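Local coordinates for putative fimbrium anchoring subunit Fim4B (Bacteroides ovatus, PDB 5CAG), which probably anchors a fimbrium at the bacterial outer membrane, as a predicted lipoprotein of the FimB/Mfa2 family of the fimbrillin superfamily, at residues Ile22-Asp27 against Trp138-Val143; Val71-Tyr76 against Tyr118-Asp123; Val151-Leu156 against Asp281-Asp286. All blocks are in the same frame, centred on the assembly; numbering follows the deposited sequence.

Contact 1: residues Ile22-Asp27 against Trp138-Val143; sequences IKLDWD and WKLESV
Leu24 and Trp138 sit beside each other as a parallel bridge, their CA atoms 5.0 Å apart, where the strand within Ile22-Asp27 runs alongside the first residues of Trp138-Val143. Two backbone hydrogen bonds fix the register: Trp138 N gives to Lys23 O at 2.9 Å, and Asp25 N gives to Trp138 O at 3.0 Å. On the face carrying Leu24 and Trp138, the indole is the main piece. Ile22 lies over one face of its six-membered ring, with CG1 4.1 Å from the ring centroid and 27° off the normal, a CH-pi contact, while Ile22 CG2 comes within 3.6 Å of Trp138 CE3. Leu24 CD2 meets Trp138 CB at 3.7 Å and also touches CD1 of Leu140. The other methyl of Leu140, CD2, approaches CH2 of the Trp26 ring, whose NE1 is hydrogen-bonded to Val57 O.

The other face is polar. Lys139 and Asp25 run side by side in the same direction, and a bend at chi3 (-97°) in the lysine chain accompanies an NZ hydrogen bond to Asp27 O at 3.1 Å, on a lone pair. The same NZ makes a salt bridge with Asp25 OD2 at 3.5 Å. One ammonium thus ties both a carboxylate and a backbone carbonyl beyond the strand, so the contact pairs a greasy, buried face with a charged, more open one.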
loop_
_atom_site.group_PDB
_atom_site.type_symbol
_atom_site.label_atom_id
_atom_site.label_comp_id
_atom_site.label_asym_id
_atom_site.label_seq_id
_atom_site.Cartn_x
_atom_site.Cartn_y
_atom_site.Cartn_z
ATOM N N ILE A 22 -18.341 8.712 -14.668
ATOM C CA ILE A 22 -17.618 8.824 -13.412
ATOM C C ILE A 22 -16.885 10.158 -13.365
ATOM O O ILE A 22 -16.171 10.512 -14.304
ATOM C CB ILE A 22 -16.663 7.611 -13.243
ATOM C CG1 ILE A 22 -17.468 6.315 -13.031
ATOM C CG2 ILE A 22 -15.646 7.819 -12.113
ATOM C CD1 ILE A 22 -16.907 5.109 -13.759
ATOM N N LYS A 23 -17.110 10.914 -12.284
ATOM C CA LYS A 23 -16.381 12.141 -11.972
ATOM C C LYS A 23 -15.576 11.866 -10.710
ATOM O O LYS A 23 -16.122 11.335 -9.742
ATOM C CB LYS A 23 -17.292 13.367 -11.817
ATOM C CG LYS A 23 -16.509 14.682 -11.666
ATOM C CD LYS A 23 -17.324 15.766 -10.944
ATOM C CE LYS A 23 -16.474 16.853 -10.315
ATOM N NZ LYS A 23 -17.172 18.175 -10.306
ATOM N N LEU A 24 -14.278 12.162 -10.740
ATOM C CA LEU A 24 -13.404 11.928 -9.595
ATOM C C LEU A 24 -12.955 13.231 -8.996
ATOM O O LEU A 24 -12.523 14.128 -9.716
ATOM C CB LEU A 24 -12.175 11.075 -9.957
ATOM C CG LEU A 24 -12.438 9.663 -10.477
ATOM C CD1 LEU A 24 -11.194 9.063 -11.030
ATOM C CD2 LEU A 24 -12.960 8.771 -9.406
ATOM N N ASP A 25 -13.100 13.352 -7.681
ATOM C CA ASP A 25 -12.650 14.506 -6.929
ATOM C C ASP A 25 -11.410 14.088 -6.191
ATOM O O ASP A 25 -11.304 12.926 -5.733
ATOM C CB ASP A 25 -13.733 15.038 -5.975
ATOM C CG ASP A 25 -13.424 16.408 -5.381
ATOM O OD1 ASP A 25 -12.544 17.119 -5.939
ATOM O OD2 ASP A 25 -14.079 16.785 -4.373
ATOM N N TRP A 26 -10.426 14.993 -6.166
ATOM C CA TRP A 26 -9.158 14.695 -5.516
ATOM C C TRP A 26 -8.864 15.719 -4.467
ATOM O O TRP A 26 -7.752 15.734 -3.933
ATOM C CB TRP A 26 -8.006 14.608 -6.530
ATOM C CG TRP A 26 -8.106 13.446 -7.477
ATOM C CD1 TRP A 26 -8.758 13.420 -8.677
ATOM C CD2 TRP A 26 -7.543 12.141 -7.294
ATOM N NE1 TRP A 26 -8.671 12.167 -9.235
ATOM C CE2 TRP A 26 -7.914 11.364 -8.417
ATOM C CE3 TRP A 26 -6.731 11.557 -6.306
ATOM C CZ2 TRP A 26 -7.531 10.024 -8.557
ATOM C CZ3 TRP A 26 -6.364 10.225 -6.439
ATOM C CH2 TRP A 26 -6.787 9.467 -7.538
ATOM N N ASP A 27 -9.867 16.570 -4.144
ATOM C CA ASP A 27 -9.744 17.616 -3.128
ATOM C C ASP A 27 -9.493 16.980 -1.775
ATOM O O ASP A 27 -10.310 16.195 -1.282
ATOM C CB ASP A 27 -10.980 18.528 -3.108
ATOM C CG ASP A 27 -10.943 19.628 -4.162
ATOM O OD1 ASP A 27 -10.562 19.334 -5.326
ATOM O OD2 ASP A 27 -11.323 20.777 -3.835
ATOM N N TRP A 138 -17.283 9.991 -7.453
ATOM C CA TRP A 138 -16.377 9.253 -6.596
ATOM C C TRP A 138 -15.189 10.075 -6.195
ATOM O O TRP A 138 -14.874 11.076 -6.823
ATOM C CB TRP A 138 -15.911 7.965 -7.308
ATOM C CG TRP A 138 -16.992 6.951 -7.579
ATOM C CD1 TRP A 138 -18.174 6.818 -6.912
ATOM C CD2 TRP A 138 -16.927 5.850 -8.493
ATOM N NE1 TRP A 138 -18.864 5.732 -7.384
ATOM C CE2 TRP A 138 -18.120 5.111 -8.348
ATOM C CE3 TRP A 138 -15.976 5.411 -9.429
ATOM C CZ2 TRP A 138 -18.401 3.970 -9.114
ATOM C CZ3 TRP A 138 -16.269 4.296 -10.213
ATOM C CH2 TRP A 138 -17.460 3.578 -10.036
ATOM N N LYS A 139 -14.566 9.650 -5.100
ATOM C CA LYS A 139 -13.361 10.173 -4.451
ATOM C C LYS A 139 -12.553 8.951 -4.074
ATOM O O LYS A 139 -13.152 7.935 -3.698
ATOM C CB LYS A 139 -13.732 11.017 -3.224
ATOM C CG LYS A 139 -12.546 11.668 -2.549
ATOM C CD LYS A 139 -12.904 12.807 -1.608
ATOM C CE LYS A 139 -12.782 14.177 -2.238
ATOM N NZ LYS A 139 -13.290 15.253 -1.327
ATOM N N LEU A 140 -11.234 8.975 -4.251
ATOM C CA LEU A 140 -10.507 7.760 -3.921
ATOM C C LEU A 140 -9.867 7.896 -2.570
ATOM O O LEU A 140 -9.799 9.004 -2.039
ATOM C CB LEU A 140 -9.498 7.453 -5.008
ATOM C CG LEU A 140 -9.907 6.374 -5.983
ATOM C CD1 LEU A 140 -11.192 6.726 -6.700
ATOM C CD2 LEU A 140 -8.824 6.151 -6.988
ATOM N N GLU A 141 -9.457 6.784 -1.969
ATOM C CA GLU A 141 -8.877 6.849 -0.631
ATOM C C GLU A 141 -7.387 6.473 -0.644
ATOM O O GLU A 141 -7.025 5.472 -1.263
ATOM C CB GLU A 141 -9.671 5.939 0.324
ATOM C CG GLU A 141 -8.940 5.559 1.597
ATOM C CD GLU A 141 -9.618 4.538 2.481
ATOM O OE1 GLU A 141 -10.467 3.753 1.992
ATOM O OE2 GLU A 141 -9.227 4.478 3.666
ATOM N N SER A 142 -6.528 7.258 0.066
ATOM C CA SER A 142 -5.122 6.907 0.152
ATOM C C SER A 142 -4.990 5.750 1.108
ATOM O O SER A 142 -5.292 5.902 2.287
ATOM C CB SER A 142 -4.258 8.082 0.573
ATOM O OG SER A 142 -2.911 7.654 0.437
ATOM N N VAL A 143 -4.625 4.569 0.589
ATOM C CA VAL A 143 -4.513 3.359 1.408
ATOM C C VAL A 143 -3.058 3.079 1.838
ATOM O O VAL A 143 -2.774 2.009 2.358
ATOM C CB VAL A 143 -5.126 2.160 0.675
ATOM C CG1 VAL A 143 -6.627 2.341 0.518
ATOM C CG2 VAL A 143 -4.463 1.950 -0.678
#

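Contact 2: residues Val71-Tyr76 against Tyr118-Asp123; sequences VVVYNY and YVLNID. With SO4 (sulfate ion), chain D.
A side chain takes over from the backbone at one end of this pairing: Asn75 OD1 accepts the hydrogen bond of Tyr118 N at 2.7 Å, with the donor tilted 30° from the amide carbonyl plane. The asparagine CG stands between its backbone N and carbonyl carbon (chi1 57°), which turns the amide across to Tyr118; amide and phenol ring planes are 53° apart, and Asn75 OD1 also comes within 3.6 Å of Tyr118 CD2. The other end of the amide, ND2, is held by Ser116 O, so both of its polar atoms are engaged and its rotation is set. At the far end of the ring, Tyr118 OH makes a weak hydrogen bond to O3 of a sulfate, probably from the crystallisation liquor, which lies at the ring edge and is also hydrogen-bonded to Thr30 OG1 and Lys146 NZ.

Away from Asn75 the pairing is regular and antiparallel. Val71 and Ile122 form one hydrogen-bonded pair, Val73 and Leu120 the next, with Val73 N giving to Leu120 O at 2.9 Å and Leu120 N returning to Val73 O at 3.0 Å. Between them, Val72 faces Asn121 in a non-hydrogen-bonded pair. Val71, Val73, Leu120 and Ile122 share one face, where Val73 CG2 and Leu120 CD2 are 4.2 Å apart and Trp138 packs against Val71, Val73 and Leu120. Val72 and Asn121 lie on the other face, the asparagine amide bonding to Lys209 and Tyr89. This antiparallel ladder with an apolar inner face is consistent with a beta-sandwich domain, as expected for a family placed in the transthyretin clan.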
loop_
_atom_site.group_PDB
_atom_site.type_symbol
_atom_site.label_atom_id
_atom_site.label_comp_id
_atom_site.label_asym_id
_atom_site.label_seq_id
_atom_site.Cartn_x
_atom_site.Cartn_y
_atom_site.Cartn_z
ATOM N N VAL A 71 -17.234 -3.115 -7.494
ATOM C CA VAL A 71 -16.388 -2.202 -8.277
ATOM C C VAL A 71 -15.046 -1.934 -7.586
ATOM O O VAL A 71 -14.985 -1.906 -6.348
ATOM C CB VAL A 71 -17.132 -0.862 -8.575
ATOM C CG1 VAL A 71 -16.324 0.043 -9.500
ATOM C CG2 VAL A 71 -18.512 -1.109 -9.162
ATOM N N VAL A 72 -13.985 -1.709 -8.389
ATOM C CA VAL A 72 -12.663 -1.307 -7.895
ATOM C C VAL A 72 -12.140 -0.155 -8.760
ATOM O O VAL A 72 -12.317 -0.161 -9.980
ATOM C CB VAL A 72 -11.576 -2.412 -7.746
ATOM C CG1 VAL A 72 -11.945 -3.447 -6.702
ATOM C CG2 VAL A 72 -11.236 -3.064 -9.072
ATOM N N VAL A 73 -11.525 0.843 -8.121
ATOM C CA VAL A 73 -10.906 1.968 -8.812
ATOM C C VAL A 73 -9.582 2.216 -8.149
ATOM O O VAL A 73 -9.549 2.495 -6.939
ATOM C CB VAL A 73 -11.738 3.270 -8.857
ATOM C CG1 VAL A 73 -11.085 4.275 -9.800
ATOM C CG2 VAL A 73 -13.175 3.007 -9.265
ATOM N N TYR A 74 -8.494 2.114 -8.906
ATOM C CA TYR A 74 -7.187 2.371 -8.330
ATOM C C TYR A 74 -6.312 3.086 -9.368
ATOM O O TYR A 74 -6.629 3.047 -10.556
ATOM C CB TYR A 74 -6.560 1.066 -7.818
ATOM C CG TYR A 74 -6.210 0.075 -8.909
ATOM C CD1 TYR A 74 -4.978 0.122 -9.552
ATOM C CD2 TYR A 74 -7.102 -0.928 -9.281
ATOM C CE1 TYR A 74 -4.651 -0.786 -10.556
ATOM C CE2 TYR A 74 -6.790 -1.836 -10.303
ATOM C CZ TYR A 74 -5.563 -1.756 -10.941
ATOM O OH TYR A 74 -5.216 -2.641 -11.937
ATOM N N ASN A 75 -5.243 3.760 -8.922
ATOM C CA ASN A 75 -4.329 4.442 -9.832
ATOM C C ASN A 75 -3.359 3.411 -10.430
ATOM O O ASN A 75 -2.750 2.601 -9.713
ATOM C CB ASN A 75 -3.610 5.578 -9.135
ATOM C CG ASN A 75 -2.841 5.186 -7.905
ATOM O OD1 ASN A 75 -3.382 4.631 -6.932
ATOM N ND2 ASN A 75 -1.559 5.510 -7.924
ATOM N N TYR A 76 -3.236 3.424 -11.759
ATOM C CA TYR A 76 -2.446 2.402 -12.418
ATOM C C TYR A 76 -0.968 2.641 -12.386
ATOM O O TYR A 76 -0.254 1.670 -12.144
ATOM C CB TYR A 76 -2.888 2.123 -13.872
ATOM C CG TYR A 76 -3.022 3.308 -14.803
ATOM C CD1 TYR A 76 -1.914 3.829 -15.459
ATOM C CD2 TYR A 76 -4.272 3.812 -15.144
ATOM C CE1 TYR A 76 -2.030 4.893 -16.350
ATOM C CE2 TYR A 76 -4.407 4.838 -16.078
ATOM C CZ TYR A 76 -3.278 5.390 -16.667
ATOM O OH TYR A 76 -3.383 6.415 -17.582
ATOM N N TYR A 118 -4.283 4.800 -4.341
ATOM C CA TYR A 118 -5.597 5.376 -4.082
ATOM C C TYR A 118 -6.631 4.372 -4.504
ATOM O O TYR A 118 -6.580 3.876 -5.625
ATOM C CB TYR A 118 -5.774 6.715 -4.793
ATOM C CG TYR A 118 -4.648 7.675 -4.508
ATOM C CD1 TYR A 118 -4.594 8.389 -3.314
ATOM C CD2 TYR A 118 -3.611 7.847 -5.419
ATOM C CE1 TYR A 118 -3.541 9.266 -3.045
ATOM C CE2 TYR A 118 -2.543 8.701 -5.150
ATOM C CZ TYR A 118 -2.510 9.410 -3.966
ATOM O OH TYR A 118 -1.446 10.259 -3.754
ATOM N N VAL A 119 -7.485 3.963 -3.577
ATOM C CA VAL A 119 -8.448 2.915 -3.865
ATOM C C VAL A 119 -9.859 3.341 -3.483
ATOM O O VAL A 119 -10.068 4.076 -2.513
ATOM C CB VAL A 119 -8.035 1.589 -3.140
ATOM C CG1 VAL A 119 -9.152 0.537 -3.140
ATOM C CG2 VAL A 119 -6.777 1.000 -3.748
ATOM N N LEU A 120 -10.816 2.845 -4.278
ATOM C CA LEU A 120 -12.246 2.848 -4.040
ATOM C C LEU A 120 -12.743 1.437 -4.314
ATOM O O LEU A 120 -12.450 0.885 -5.384
ATOM C CB LEU A 120 -13.025 3.880 -4.860
ATOM C CG LEU A 120 -14.548 3.681 -4.823
ATOM C CD1 LEU A 120 -15.116 4.014 -3.464
ATOM C CD2 LEU A 120 -15.229 4.456 -5.892
ATOM N N ASN A 121 -13.439 0.831 -3.344
ATOM C CA ASN A 121 -14.008 -0.495 -3.567
ATOM C C ASN A 121 -15.422 -0.544 -2.996
ATOM O O ASN A 121 -15.638 -0.231 -1.813
ATOM C CB ASN A 121 -13.132 -1.628 -3.045
ATOM C CG ASN A 121 -13.018 -1.716 -1.559
ATOM O OD1 ASN A 121 -12.295 -0.942 -0.911
ATOM N ND2 ASN A 121 -13.702 -2.698 -1.004
ATOM N N ILE A 122 -16.395 -0.832 -3.888
ATOM C CA ILE A 122 -17.822 -0.938 -3.574
ATOM C C ILE A 122 -18.166 -2.413 -3.669
ATOM O O ILE A 122 -17.925 -3.003 -4.729
ATOM C CB ILE A 122 -18.670 -0.070 -4.540
ATOM C CG1 ILE A 122 -18.227 1.398 -4.529
ATOM C CG2 ILE A 122 -20.153 -0.209 -4.233
ATOM C CD1 ILE A 122 -18.537 2.159 -5.805
ATOM N N ASP A 123 -18.645 -3.034 -2.568
ATOM C CA ASP A 123 -18.984 -4.457 -2.586
ATOM C C ASP A 123 -20.190 -4.717 -3.491
ATOM O O ASP A 123 -20.213 -5.740 -4.177
ATOM C CB ASP A 123 -19.241 -5.013 -1.183
ATOM C CG ASP A 123 -18.035 -5.174 -0.274
ATOM O OD1 ASP A 123 -16.878 -5.211 -0.797
ATOM O OD2 ASP A 123 -18.240 -5.331 0.952
HETATM S S SO4 D . 0.497 13.052 -1.230
HETATM O O1 SO4 D . 1.662 12.590 -1.996
HETATM O O2 SO4 D . -0.045 14.270 -1.822
HETATM O O3 SO4 D . -0.527 11.999 -1.222
HETATM O O4 SO4 D . 0.897 13.355 0.141
#

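Contact 3: residues Val151-Leu156 against Asp281-Asp286; sequences VEAKGL and DKIEVD
This is a short parallel strand pairing near one end of the elongated chain, where Asp281-Asp286, close to the modelled C terminus, lies beside the last residues of the long strand 134-154 as a brief, weakly bonded strand. Two backbone hydrogen bonds bracket the Lys154-Glu284 bridge: Lys154 N gives to Ile283 O at 2.8 Å, and Val285 N to Lys154 O at 2.9 Å. On the inner face Ile283 is the principal side chain. Its CG2, anti to the backbone N, rests 3.6 Å from Ala153 CB, while CD1 reaches Val151 CG2 at 4.1 Å; Phe237, Ala247 and Ile249 of strands 232-239 and 244-250 pack against it.

Lys154 and Glu284 occupy the exposed face. Both chains are extended and lie alongside: the lysine methylene CD is 3.5 Å from the carboxylate carbon Glu284 CD, and Lys154 NZ forms a salt bridge with Glu284 OE2 at 3.4 Å. Gly155 follows, its positive phi, readily adopted by glycine, turning the chain out of the strand; its O meets Val285 CB at 3.4 Å. With Ile283 and Val285 both buried against Phe237, the segment adds a C-terminal strand to a beta domain, on the side of strand 134-154 away from strand 197-205, consistent with the fimbrillin superfamily.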
loop_
_atom_site.group_PDB
_atom_site.type_symbol
_atom_site.label_atom_id
_atom_site.label_comp_id
_atom_site.label_asym_id
_atom_site.label_seq_id
_atom_site.Cartn_x
_atom_site.Cartn_y
_atom_site.Cartn_z
ATOM N N VAL A 151 16.215 7.559 16.062
ATOM C CA VAL A 151 16.645 6.892 17.273
ATOM C C VAL A 151 18.127 7.189 17.489
ATOM O O VAL A 151 18.915 7.281 16.546
ATOM C CB VAL A 151 16.293 5.393 17.317
ATOM C CG1 VAL A 151 16.966 4.621 16.204
ATOM C CG2 VAL A 151 16.615 4.782 18.670
ATOM N N GLU A 152 18.468 7.421 18.740
ATOM C CA GLU A 152 19.815 7.743 19.156
ATOM C C GLU A 152 20.680 6.480 19.148
ATOM O O GLU A 152 20.243 5.453 19.673
ATOM C CB GLU A 152 19.718 8.348 20.548
ATOM C CG GLU A 152 20.812 9.319 20.915
ATOM C CD GLU A 152 20.587 9.839 22.316
ATOM O OE1 GLU A 152 19.638 10.638 22.500
ATOM O OE2 GLU A 152 21.298 9.378 23.242
ATOM N N ALA A 153 21.893 6.543 18.539
ATOM C CA ALA A 153 22.826 5.411 18.471
ATOM C C ALA A 153 24.313 5.840 18.605
ATOM O O ALA A 153 24.812 6.705 17.863
ATOM C CB ALA A 153 22.617 4.638 17.192
ATOM N N LYS A 154 25.015 5.204 19.565
ATOM C CA LYS A 154 26.424 5.465 19.871
ATOM C C LYS A 154 27.348 4.766 18.875
ATOM O O LYS A 154 27.069 3.642 18.441
ATOM C CB LYS A 154 26.751 5.004 21.307
ATOM C CG LYS A 154 28.082 5.513 21.889
ATOM C CD LYS A 154 28.329 5.024 23.330
ATOM C CE LYS A 154 29.783 5.105 23.756
ATOM N NZ LYS A 154 30.002 4.615 25.153
ATOM N N GLY A 155 28.450 5.435 18.549
ATOM C CA GLY A 155 29.485 4.894 17.680
ATOM C C GLY A 155 29.087 4.665 16.240
ATOM O O GLY A 155 29.429 3.633 15.650
ATOM N N LEU A 156 28.409 5.643 15.644
ATOM C CA LEU A 156 28.039 5.492 14.252
ATOM C C LEU A 156 29.265 5.708 13.382
ATOM O O LEU A 156 29.242 5.350 12.203
ATOM C CB LEU A 156 26.889 6.438 13.853
ATOM C CG LEU A 156 25.534 6.230 14.523
ATOM C CD1 LEU A 156 24.643 7.356 14.207
ATOM C CD2 LEU A 156 24.872 4.932 14.095
ATOM N N ASP A 281 18.628 -0.494 27.210
ATOM C CA ASP A 281 18.535 -0.903 25.798
ATOM C C ASP A 281 19.126 0.130 24.805
ATOM O O ASP A 281 18.722 0.143 23.640
ATOM C CB ASP A 281 17.048 -1.140 25.427
ATOM C CG ASP A 281 16.285 -2.175 26.239
ATOM O OD1 ASP A 281 16.833 -2.658 27.255
ATOM O OD2 ASP A 281 15.111 -2.447 25.900
ATOM N N LYS A 282 20.066 0.983 25.238
ATOM C CA LYS A 282 20.634 2.017 24.366
ATOM C C LYS A 282 21.357 1.386 23.165
ATOM O O LYS A 282 21.958 0.329 23.330
ATOM C CB LYS A 282 21.568 2.928 25.177
ATOM C CG LYS A 282 20.941 4.296 25.509
ATOM C CD LYS A 282 21.365 4.903 26.868
ATOM C CE LYS A 282 22.845 5.166 27.135
ATOM N NZ LYS A 282 23.101 5.514 28.567
ATOM N N ILE A 283 21.260 1.970 21.955
ATOM C CA ILE A 283 21.962 1.343 20.825
ATOM C C ILE A 283 23.423 1.786 20.832
ATOM O O ILE A 283 23.711 2.983 20.778
ATOM C CB ILE A 283 21.291 1.604 19.440
ATOM C CG1 ILE A 283 19.969 0.851 19.319
ATOM C CG2 ILE A 283 22.203 1.197 18.292
ATOM C CD1 ILE A 283 18.986 1.495 18.415
ATOM N N GLU A 284 24.340 0.823 20.872
ATOM C CA GLU A 284 25.754 1.139 20.780
ATOM C C GLU A 284 26.424 0.222 19.785
ATOM O O GLU A 284 26.357 -0.995 19.941
ATOM C CB GLU A 284 26.452 1.046 22.144
ATOM C CG GLU A 284 27.965 1.245 22.063
ATOM C CD GLU A 284 28.719 1.524 23.350
ATOM O OE1 GLU A 284 28.095 1.550 24.439
ATOM O OE2 GLU A 284 29.944 1.767 23.256
ATOM N N VAL A 285 27.090 0.803 18.784
ATOM C CA VAL A 285 27.867 0.042 17.806
ATOM C C VAL A 285 29.281 -0.126 18.389
ATOM O O VAL A 285 29.944 0.866 18.727
ATOM C CB VAL A 285 27.873 0.658 16.387
ATOM C CG1 VAL A 285 28.752 -0.153 15.445
ATOM C CG2 VAL A 285 26.459 0.758 15.837
ATOM N N ASP A 286 29.710 -1.381 18.556
ATOM C CA ASP A 286 31.017 -1.682 19.126
ATOM C C ASP A 286 32.087 -1.555 18.060
ATOM O O ASP A 286 31.891 -2.034 16.940
ATOM C CB ASP A 286 31.019 -3.079 19.758
ATOM C CG ASP A 286 29.946 -3.260 20.819
ATOM O OD1 ASP A 286 29.985 -2.526 21.842
ATOM O OD2 ASP A 286 29.063 -4.122 20.625
#

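Strand 20-25 comes first, and contact 1 brings it beside strand 134-154, closing a loop of 110 intervening residues. Contact 2 lies wholly within that loop, pairing strands 67-75 and 118-127. The two sites touch, their centres 9 Å apart: Glu141 O probably accepts a hydrogen bond from Val119 N, so strand 134-154 borders both. The chain follows that strand away to the opposite side of the molecule's centre, where contact 3 later closes a second, separate loop of 124 residues. The centre of contact 3 is about 44 Å from the centres of contacts 1 and 2, and strand 134-154 runs from their region past the middle of the molecule to reach it.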